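Local structure of exopolygalacturonase (2UVF) at residues K92-H97 / L286-P291; F394-D399 / F427-R432. The protein probably hydrolyses pectin-derived polygalacturonate from the chain end, releasing digalacturonic acid, as a periplasmic family 28 glycoside hydrolase. All coordinates share one frame; numbering follows the deposited sequence.

Contact 1 (K92-H97 / L286-P291); sequences KPYIDH and LGRSLP. With NI (nickel (II) ion), chain J; SO4 (sulfate ion), chain G.
Leu286 reaches over the ring of Tyr94, its CD2 methyl lying 3.4 Å from the ring centroid and 8° off the ring normal, the geometry of a CH-pi contact over the centre of one face. The other methyl, CD1, meets His97 at CB, 3.4 Å away, so the two branches of one leucine are shared between residues three apart on the helix. Pro93 adds its ring: CB is 3.8 Å from Leu286 CD2, and CG is 3.7 Å from NH2 of Arg288, whose side chain crosses the proline at about a right angle. Beside these contacts, Arg288 and Tyr94 converge on a sulfate, probably from the crystallisation liquor; Arg288 NH1 donates to its O2 at 3.2 Å with an N-H...O angle of 157°. Tyr94 OH lies 2.6 Å from the same sulfate O2, but its strongest polar partner is Asp284 OD2, to which it is hydrogen-bonded. Here the helix 92-100 of the fibronectin type III-like N-terminal region meets the turn between strands 280-283 and 289-293, a hairpin within the family 28 region. Asp284 OD1 accepts bonds from the backbone N of both Leu286 and Arg288, which ties the turn together through two backbone N-H groups. On the helix, His97 CG stands anti to the backbone N (chi1 170°), and its ring carries NE2 to a nickel ion at 2.1 Å, where two waters also bind.

Contact 2 (F394-D399 / F427-R432); sequences FNNFFD and FNNYFR
Two successive coils of the right-handed parallel beta-helix lie in register here, Phe394-Asp399 against Phe427-Arg432, running nearly parallel. In the strand part, Tyr430 N donates to Asn396 O, Phe398 N to Tyr430 O at 2.9 Å, and Arg432 N to Phe398 O, the alternation expected of parallel strands. Before it both chains turn at an asparagine with positive phi, Asn395 and Asn428, and Asn429 helps to join the turns: its OD1 accepts from Asn396 N at 3.0 Å, with the donor slightly tilted from the carbonyl plane, while its ND2 bonds to Val393 O and Asn456 OD1. Like residues line up from coil to coil, as in the pectate lyase-like fold. Phe394 and Phe427 have parallel rings (planes at 1°) slid so far apart that they barely overlap; what sits over the Phe427 face is Phe394 CB, 3.6 Å from the ring centroid. In both, CG stands between the backbone N and the carbonyl carbon (chi1 67° in Phe394), and this shared torsion sets the rings side by side, pointing the same way. Phe398 and Phe431 are likewise offset, Phe398 CD2 lying 3.7 Å from Phe431 CE1, on the sheet face opposite to Phe397 and Tyr430. Phe397 and Tyr430 meet rim to rim, Phe397 CD1 being 3.7 Å from Tyr430 CD2. At the far end Arg432 NH2 forms a salt bridge with Asp399 OD1 at 2.9 Å, on the syn side of the carboxylate but 34° out of its plane. Met433 N also bonds to Asp399 OD1, and Glu285 engages both Arg432 NE and Tyr430 OH.

In the fold
From the N terminus, the chain first makes the fibronectin type III-like region with helix 92-100, then enters the beta-helix. Contact 1 closes a loop of 188 residues when the 286-291 turn comes back to that helix. Contact 2 follows in series and closes a far shorter one of 27 residues, a single step between neighbouring coils. Neither loop encloses or crosses the other, yet the contacts touch, their centres 11 Å apart. Tyr94 bridges them: its CZ lies 3.7 Å from Phe397 CE1 and its O 3.3 Å from Tyr430 CE1. Leu290 packs on Arg432 and Asp399, so helix, hairpin and coils meet along one side of the beta-helix.

Contact 1 (K92-H97 / L286-P291)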
ATOM      1  N   LYS A  92      -5.817   5.442 -13.321  1.00 25.50           N
ATOM      2  CA  LYS A  92      -6.694   6.475 -13.856  1.00 25.09           C
ATOM      3  C   LYS A  92      -7.829   6.024 -14.777  1.00 24.84           C
ATOM      4  O   LYS A  92      -8.933   6.511 -14.621  1.00 24.93           O
ATOM      5  CB  LYS A  92      -5.882   7.598 -14.521  1.00 25.26           C
ATOM      6  CG  LYS A  92      -6.703   8.772 -15.039  1.00 25.20           C
ATOM      7  CD  LYS A  92      -7.543   9.434 -13.956  1.00 26.13           C
ATOM      8  CE  LYS A  92      -7.954  10.842 -14.369  1.00 27.62           C
ATOM      9  NZ  LYS A  92      -7.893  10.971 -15.843  1.00 30.42           N
ATOM     10  N   PRO A  93      -7.577   5.120 -15.751  1.00 25.18           N
ATOM     11  CA  PRO A  93      -8.751   4.626 -16.492  1.00 24.50           C
ATOM     12  C   PRO A  93      -9.826   3.954 -15.602  1.00 24.11           C
ATOM     13  O   PRO A  93     -11.026   4.034 -15.914  1.00 23.03           O
ATOM     14  CB  PRO A  93      -8.154   3.621 -17.482  1.00 24.42           C
ATOM     15  CG  PRO A  93      -6.817   3.275 -16.929  1.00 25.73           C
ATOM     16  CD  PRO A  93      -6.325   4.522 -16.267  1.00 25.76           C
ATOM     17  N   TYR A  94      -9.391   3.296 -14.520  1.00 23.62           N
ATOM     18  CA  TYR A  94     -10.303   2.721 -13.526  1.00 22.71           C
ATOM     19  C   TYR A  94     -11.018   3.782 -12.721  1.00 22.70           C
ATOM     20  O   TYR A  94     -12.187   3.647 -12.430  1.00 23.60           O
ATOM     21  CB  TYR A  94      -9.561   1.751 -12.606  1.00 21.79           C
ATOM     22  CG  TYR A  94      -9.246   0.444 -13.293  1.00 22.03           C
ATOM     23  CD1 TYR A  94     -10.152  -0.621 -13.274  1.00 18.62           C
ATOM     24  CD2 TYR A  94      -8.047   0.279 -13.970  1.00 22.71           C
ATOM     25  CE1 TYR A  94      -9.863  -1.818 -13.915  1.00 22.70           C
ATOM     26  CE2 TYR A  94      -7.753  -0.904 -14.632  1.00 23.11           C
ATOM     27  CZ  TYR A  94      -8.644  -1.953 -14.597  1.00 24.17           C
ATOM     28  OH  TYR A  94      -8.305  -3.118 -15.270  1.00 21.75           O
ATOM     29  N   ILE A  95     -10.309   4.838 -12.358  1.00 22.85           N
ATOM     30  CA  ILE A  95     -10.906   5.953 -11.643  1.00 23.17           C
ATOM     31  C   ILE A  95     -11.969   6.650 -12.488  1.00 23.37           C
ATOM     32  O   ILE A  95     -13.033   7.021 -11.982  1.00 22.79           O
ATOM     33  CB  ILE A  95      -9.820   6.975 -11.160  1.00 23.61           C
ATOM     34  CG1 ILE A  95      -8.939   6.324 -10.083  1.00 23.21           C
ATOM     35  CG2 ILE A  95     -10.475   8.335 -10.712  1.00 23.28           C
ATOM     36  CD1 ILE A  95      -7.558   6.930  -9.961  1.00 21.75           C
ATOM     37  N   ASP A  96     -11.704   6.819 -13.782  1.00 22.88           N
ATOM     38  CA  ASP A  96     -12.688   7.496 -14.622  1.00 22.72           C
ATOM     39  C   ASP A  96     -13.933   6.659 -14.771  1.00 22.88           C
ATOM     40  O   ASP A  96     -15.045   7.159 -14.681  1.00 23.25           O
ATOM     41  CB  ASP A  96     -12.127   7.751 -15.992  1.00 23.43           C
ATOM     42  CG  ASP A  96     -11.174   8.892 -16.033  1.00 22.38           C
ATOM     43  OD1 ASP A  96     -10.939   9.599 -15.034  1.00 25.43           O
ATOM     44  OD2 ASP A  96     -10.639   9.076 -17.116  1.00 25.72           O
ATOM     45  N   HIS A  97     -13.741   5.364 -14.979  1.00 23.44           N
ATOM     46  CA  HIS A  97     -14.850   4.469 -15.202  1.00 23.57           C
ATOM     47  C   HIS A  97     -15.729   4.387 -13.961  1.00 24.01           C
ATOM     48  O   HIS A  97     -16.952   4.218 -14.059  1.00 23.24           O
ATOM     49  CB  HIS A  97     -14.355   3.100 -15.657  1.00 24.65           C
ATOM     50  CG  HIS A  97     -15.436   2.072 -15.680  1.00 25.12           C
ATOM     51  ND1 HIS A  97     -15.646   1.197 -14.634  1.00 24.57           N
ATOM     52  CD2 HIS A  97     -16.414   1.832 -16.578  1.00 25.52           C
ATOM     53  CE1 HIS A  97     -16.690   0.436 -14.910  1.00 26.78           C
ATOM     54  NE2 HIS A  97     -17.185   0.807 -16.078  1.00 27.13           N
ATOM     55  N   LEU A 286     -13.381  -2.746 -16.514  1.00 25.53           N
ATOM     56  CA  LEU A 286     -12.907  -2.176 -17.776  1.00 25.88           C
ATOM     57  C   LEU A 286     -12.893  -3.185 -18.930  1.00 25.75           C
ATOM     58  O   LEU A 286     -12.559  -2.839 -20.074  1.00 25.96           O
ATOM     59  CB  LEU A 286     -11.499  -1.609 -17.579  1.00 26.01           C
ATOM     60  CG  LEU A 286     -11.333  -0.093 -17.574  1.00 27.12           C
ATOM     61  CD1 LEU A 286     -12.436   0.565 -16.879  1.00 29.90           C
ATOM     62  CD2 LEU A 286     -10.013   0.294 -17.000  1.00 24.08           C
ATOM     63  N   GLY A 287     -13.232  -4.432 -18.619  1.00 26.09           N
ATOM     64  CA  GLY A 287     -13.180  -5.534 -19.568  1.00 26.09           C
ATOM     65  C   GLY A 287     -11.781  -6.077 -19.759  1.00 26.43           C
ATOM     66  O   GLY A 287     -11.498  -6.720 -20.750  1.00 25.94           O
ATOM     67  N   ARG A 288     -10.890  -5.793 -18.813  1.00 27.48           N
ATOM     68  CA  ARG A 288      -9.515  -6.297 -18.858  1.00 28.13           C
ATOM     69  C   ARG A 288      -9.478  -7.617 -18.106  1.00 28.40           C
ATOM     70  O   ARG A 288     -10.369  -7.895 -17.310  1.00 28.88           O
ATOM     71  CB  ARG A 288      -8.551  -5.279 -18.247  1.00 28.62           C
ATOM     72  CG  ARG A 288      -8.544  -3.929 -18.988  1.00 28.39           C
ATOM     73  CD  ARG A 288      -7.358  -3.140 -18.573  1.00 29.79           C
ATOM     74  NE  ARG A 288      -7.421  -1.796 -19.098  1.00 32.36           N
ATOM     75  CZ  ARG A 288      -6.613  -0.814 -18.713  1.00 33.53           C
ATOM     76  NH1 ARG A 288      -5.692  -1.050 -17.789  1.00 34.74           N
ATOM     77  NH2 ARG A 288      -6.722   0.396 -19.253  1.00 31.65           N
ATOM     78  N   SER A 289      -8.487  -8.451 -18.384  1.00 28.60           N
ATOM     79  CA  SER A 289      -8.376  -9.735 -17.686  1.00 28.23           C
ATOM     80  C   SER A 289      -7.610  -9.581 -16.358  1.00 26.80           C
ATOM     81  O   SER A 289      -6.547  -8.950 -16.322  1.00 25.79           O
ATOM     82  CB  SER A 289      -7.673 -10.748 -18.581  1.00 29.04           C
ATOM     83  OG  SER A 289      -6.273 -10.706 -18.355  1.00 32.13           O
ATOM     84  N   LEU A 290      -8.177 -10.123 -15.277  1.00 25.12           N
ATOM     85  CA  LEU A 290      -7.471 -10.259 -13.990  1.00 24.34           C
ATOM     86  C   LEU A 290      -7.200 -11.715 -13.648  1.00 24.25           C
ATOM     87  O   LEU A 290      -8.126 -12.532 -13.727  1.00 23.84           O
ATOM     88  CB  LEU A 290      -8.317  -9.687 -12.857  1.00 24.18           C
ATOM     89  CG  LEU A 290      -8.356  -8.190 -12.689  1.00 21.57           C
ATOM     90  CD1 LEU A 290      -9.352  -7.889 -11.605  1.00 22.72           C
ATOM     91  CD2 LEU A 290      -6.969  -7.669 -12.334  1.00 23.87           C
ATOM     92  N   PRO A 291      -5.947 -12.041 -13.222  1.00 24.87           N
ATOM     93  CA  PRO A 291      -5.664 -13.384 -12.698  1.00 24.86           C
ATOM     94  C   PRO A 291      -6.301 -13.608 -11.341  1.00 25.47           C
ATOM     95  O   PRO A 291      -6.390 -12.669 -10.535  1.00 26.91           O
ATOM     96  CB  PRO A 291      -4.131 -13.407 -12.553  1.00 24.89           C
ATOM     97  CG  PRO A 291      -3.762 -11.983 -12.304  1.00 25.25           C
ATOM     98  CD  PRO A 291      -4.730 -11.197 -13.220  1.00 24.02           C
TER
HETATM   99 NI    NI J1613     -18.858  -0.017 -17.077  1.00 32.95          NI
HETATM  100  S   SO4 G1610      -4.872  -3.445 -14.630  1.00 83.05           S
HETATM  101  O1  SO4 G1610      -3.727  -2.635 -15.055  1.00 82.61           O
HETATM  102  O2  SO4 G1610      -5.788  -3.585 -15.759  1.00 83.29           O
HETATM  103  O3  SO4 G1610      -4.486  -4.777 -14.166  1.00 82.31           O
HETATM  104  O4  SO4 G1610      -5.520  -2.762 -13.521  1.00 83.26           O
HETATM  105  O   HOH W   1     -18.113  -2.129 -16.800  1.00 21.70           O
HETATM  106  O   HOH W   2     -19.992   0.261 -15.089  1.00 25.68           O

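Contact 2 (F394-D399 / F427-R432)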
ATOM      1  N   PHE A 394       1.093   6.377  -4.937  1.00 27.40           N
ATOM      2  CA  PHE A 394       0.154   6.985  -5.863  1.00 26.68           C
ATOM      3  C   PHE A 394       0.104   6.254  -7.198  1.00 26.15           C
ATOM      4  O   PHE A 394       1.053   5.553  -7.562  1.00 26.03           O
ATOM      5  CB  PHE A 394       0.445   8.486  -6.044  1.00 27.15           C
ATOM      6  CG  PHE A 394       1.760   8.813  -6.731  1.00 26.12           C
ATOM      7  CD1 PHE A 394       1.769   9.226  -8.057  1.00 24.88           C
ATOM      8  CD2 PHE A 394       2.967   8.821  -6.017  1.00 26.08           C
ATOM      9  CE1 PHE A 394       2.955   9.591  -8.693  1.00 22.82           C
ATOM     10  CE2 PHE A 394       4.174   9.180  -6.642  1.00 25.47           C
ATOM     11  CZ  PHE A 394       4.166   9.557  -7.982  1.00 25.48           C
ATOM     12  N   ASN A 395      -1.023   6.401  -7.891  1.00 25.51           N
ATOM     13  CA  ASN A 395      -1.289   5.751  -9.184  1.00 25.42           C
ATOM     14  C   ASN A 395      -1.276   4.235  -9.201  1.00 24.88           C
ATOM     15  O   ASN A 395      -1.221   3.633 -10.267  1.00 25.33           O
ATOM     16  CB  ASN A 395      -0.368   6.298 -10.289  1.00 25.42           C
ATOM     17  CG  ASN A 395      -0.589   7.771 -10.535  1.00 27.56           C
ATOM     18  OD1 ASN A 395      -1.447   8.414  -9.889  1.00 27.43           O
ATOM     19  ND2 ASN A 395       0.217   8.338 -11.434  1.00 30.68           N
ATOM     20  N   ASN A 396      -1.355   3.626  -8.028  1.00 25.11           N
ATOM     21  CA  ASN A 396      -1.353   2.164  -7.910  1.00 24.65           C
ATOM     22  C   ASN A 396      -2.710   1.590  -8.264  1.00 23.63           C
ATOM     23  O   ASN A 396      -3.724   2.208  -8.018  1.00 24.67           O
ATOM     24  CB  ASN A 396      -0.966   1.737  -6.479  1.00 25.02           C
ATOM     25  CG  ASN A 396       0.546   1.644  -6.249  1.00 24.11           C
ATOM     26  OD1 ASN A 396       1.026   0.707  -5.603  1.00 23.53           O
ATOM     27  ND2 ASN A 396       1.296   2.600  -6.763  1.00 25.96           N
ATOM     28  N   PHE A 397      -2.726   0.414  -8.874  1.00 23.36           N
ATOM     29  CA  PHE A 397      -3.933  -0.403  -8.958  1.00 22.74           C
ATOM     30  C   PHE A 397      -3.792  -1.538  -7.922  1.00 22.38           C
ATOM     31  O   PHE A 397      -2.777  -2.208  -7.901  1.00 22.68           O
ATOM     32  CB  PHE A 397      -4.100  -0.964 -10.382  1.00 22.14           C
ATOM     33  CG  PHE A 397      -5.240  -1.964 -10.543  1.00 22.86           C
ATOM     34  CD1 PHE A 397      -6.504  -1.554 -10.972  1.00 21.46           C
ATOM     35  CD2 PHE A 397      -5.029  -3.326 -10.315  1.00 23.63           C
ATOM     36  CE1 PHE A 397      -7.528  -2.469 -11.136  1.00 20.82           C
ATOM     37  CE2 PHE A 397      -6.055  -4.246 -10.474  1.00 21.80           C
ATOM     38  CZ  PHE A 397      -7.302  -3.817 -10.884  1.00 20.90           C
ATOM     39  N   PHE A 398      -4.795  -1.726  -7.066  1.00 22.17           N
ATOM     40  CA  PHE A 398      -4.757  -2.794  -6.027  1.00 21.85           C
ATOM     41  C   PHE A 398      -5.893  -3.788  -6.240  1.00 21.59           C
ATOM     42  O   PHE A 398      -7.050  -3.405  -6.252  1.00 20.61           O
ATOM     43  CB  PHE A 398      -4.845  -2.241  -4.596  1.00 21.63           C
ATOM     44  CG  PHE A 398      -3.630  -1.493  -4.143  1.00 23.71           C
ATOM     45  CD1 PHE A 398      -2.572  -2.156  -3.515  1.00 25.01           C
ATOM     46  CD2 PHE A 398      -3.543  -0.114  -4.316  1.00 22.72           C
ATOM     47  CE1 PHE A 398      -1.433  -1.446  -3.091  1.00 22.49           C
ATOM     48  CE2 PHE A 398      -2.434   0.588  -3.889  1.00 21.53           C
ATOM     49  CZ  PHE A 398      -1.376  -0.077  -3.280  1.00 22.17           C
ATOM     50  N   ASP A 399      -5.532  -5.063  -6.423  1.00 21.74           N
ATOM     51  CA  ASP A 399      -6.460  -6.205  -6.377  1.00 22.12           C
ATOM     52  C   ASP A 399      -5.660  -7.327  -5.668  1.00 22.42           C
ATOM     53  O   ASP A 399      -4.840  -8.027  -6.286  1.00 22.88           O
ATOM     54  CB  ASP A 399      -6.895  -6.608  -7.806  1.00 21.51           C
ATOM     55  CG  ASP A 399      -8.108  -7.493  -7.824  1.00 22.49           C
ATOM     56  OD1 ASP A 399      -9.191  -7.013  -7.435  1.00 23.93           O
ATOM     57  OD2 ASP A 399      -7.993  -8.673  -8.259  1.00 24.46           O
ATOM     58  N   PHE A 427      -2.338   8.620  -2.278  1.00 24.60           N
ATOM     59  CA  PHE A 427      -3.202   9.400  -3.163  1.00 24.57           C
ATOM     60  C   PHE A 427      -3.296   8.864  -4.602  1.00 24.10           C
ATOM     61  O   PHE A 427      -2.393   8.202  -5.076  1.00 23.77           O
ATOM     62  CB  PHE A 427      -2.819  10.903  -3.126  1.00 24.53           C
ATOM     63  CG  PHE A 427      -1.417  11.216  -3.634  1.00 24.24           C
ATOM     64  CD1 PHE A 427      -1.215  11.620  -4.955  1.00 25.08           C
ATOM     65  CD2 PHE A 427      -0.311  11.140  -2.785  1.00 26.33           C
ATOM     66  CE1 PHE A 427       0.070  11.932  -5.445  1.00 26.16           C
ATOM     67  CE2 PHE A 427       0.988  11.437  -3.254  1.00 24.47           C
ATOM     68  CZ  PHE A 427       1.175  11.832  -4.584  1.00 25.69           C
ATOM     69  N   ASN A 428      -4.399   9.175  -5.279  1.00 24.31           N
ATOM     70  CA  ASN A 428      -4.619   8.808  -6.685  1.00 24.44           C
ATOM     71  C   ASN A 428      -4.476   7.307  -6.978  1.00 24.15           C
ATOM     72  O   ASN A 428      -3.948   6.908  -8.024  1.00 24.56           O
ATOM     73  CB  ASN A 428      -3.734   9.649  -7.629  1.00 25.38           C
ATOM     74  CG  ASN A 428      -3.981  11.154  -7.492  1.00 25.71           C
ATOM     75  OD1 ASN A 428      -5.012  11.590  -6.950  1.00 29.67           O
ATOM     76  ND2 ASN A 428      -3.046  11.947  -7.993  1.00 26.22           N
ATOM     77  N   ASN A 429      -4.938   6.485  -6.040  1.00 22.52           N
ATOM     78  CA  ASN A 429      -4.904   5.020  -6.202  1.00 21.67           C
ATOM     79  C   ASN A 429      -6.269   4.537  -6.497  1.00 20.76           C
ATOM     80  O   ASN A 429      -7.274   5.180  -6.108  1.00 18.84           O
ATOM     81  CB  ASN A 429      -4.384   4.317  -4.933  1.00 20.88           C
ATOM     82  CG  ASN A 429      -2.999   4.760  -4.574  1.00 19.57           C
ATOM     83  OD1 ASN A 429      -2.073   4.426  -5.266  1.00 21.41           O
ATOM     84  ND2 ASN A 429      -2.857   5.559  -3.503  1.00 21.05           N
ATOM     85  N   TYR A 430      -6.308   3.409  -7.204  1.00 21.48           N
ATOM     86  CA  TYR A 430      -7.557   2.661  -7.372  1.00 21.76           C
ATOM     87  C   TYR A 430      -7.500   1.337  -6.594  1.00 22.09           C
ATOM     88  O   TYR A 430      -6.697   0.469  -6.899  1.00 22.61           O
ATOM     89  CB  TYR A 430      -7.791   2.398  -8.846  1.00 21.81           C
ATOM     90  CG  TYR A 430      -9.122   1.771  -9.183  1.00 21.45           C
ATOM     91  CD1 TYR A 430     -10.257   2.547  -9.350  1.00 21.12           C
ATOM     92  CD2 TYR A 430      -9.230   0.390  -9.373  1.00 20.87           C
ATOM     93  CE1 TYR A 430     -11.481   1.947  -9.691  1.00 21.58           C
ATOM     94  CE2 TYR A 430     -10.416  -0.200  -9.696  1.00 21.32           C
ATOM     95  CZ  TYR A 430     -11.546   0.572  -9.862  1.00 22.04           C
ATOM     96  OH  TYR A 430     -12.743  -0.046 -10.222  1.00 20.87           O
ATOM     97  N   PHE A 431      -8.344   1.194  -5.581  1.00 22.20           N
ATOM     98  CA  PHE A 431      -8.398  -0.047  -4.810  1.00 22.21           C
ATOM     99  C   PHE A 431      -9.546  -0.878  -5.349  1.00 21.26           C
ATOM    100  O   PHE A 431     -10.670  -0.380  -5.414  1.00 23.08           O
ATOM    101  CB  PHE A 431      -8.594   0.233  -3.310  1.00 22.30           C
ATOM    102  CG  PHE A 431      -7.541   1.123  -2.723  1.00 22.42           C
ATOM    103  CD1 PHE A 431      -6.426   0.584  -2.098  1.00 24.10           C
ATOM    104  CD2 PHE A 431      -7.671   2.513  -2.784  1.00 21.87           C
ATOM    105  CE1 PHE A 431      -5.432   1.411  -1.553  1.00 20.91           C
ATOM    106  CE2 PHE A 431      -6.696   3.351  -2.242  1.00 22.16           C
ATOM    107  CZ  PHE A 431      -5.570   2.803  -1.619  1.00 22.23           C
ATOM    108  N   ARG A 432      -9.262  -2.087  -5.814  0.50 19.87           N
ATOM    109  CA  ARG A 432     -10.312  -3.019  -6.167  0.50 18.75           C
ATOM    110  C   ARG A 432     -10.498  -3.956  -4.970  0.50 19.56           C
ATOM    111  O   ARG A 432     -10.753  -3.491  -3.887  0.50 19.24           O
ATOM    112  CB  ARG A 432     -10.014  -3.756  -7.482  0.50 18.17           C
ATOM    113  CG  ARG A 432     -11.260  -4.298  -8.187  0.50 16.36           C
ATOM    114  CD  ARG A 432     -10.922  -4.867  -9.561  0.50 14.36           C
ATOM    115  NE  ARG A 432     -12.030  -5.614 -10.136  0.50 11.32           N
ATOM    116  CZ  ARG A 432     -12.362  -6.859  -9.800  0.50 10.91           C
ATOM    117  NH1 ARG A 432     -13.404  -7.448 -10.387  0.50  9.57           N
ATOM    118  NH2 ARG A 432     -11.669  -7.517  -8.862  0.50  7.70           N
TER
HETATM  119  O   HOH W   3     -10.225 -10.168  -8.198  1.00 26.11           O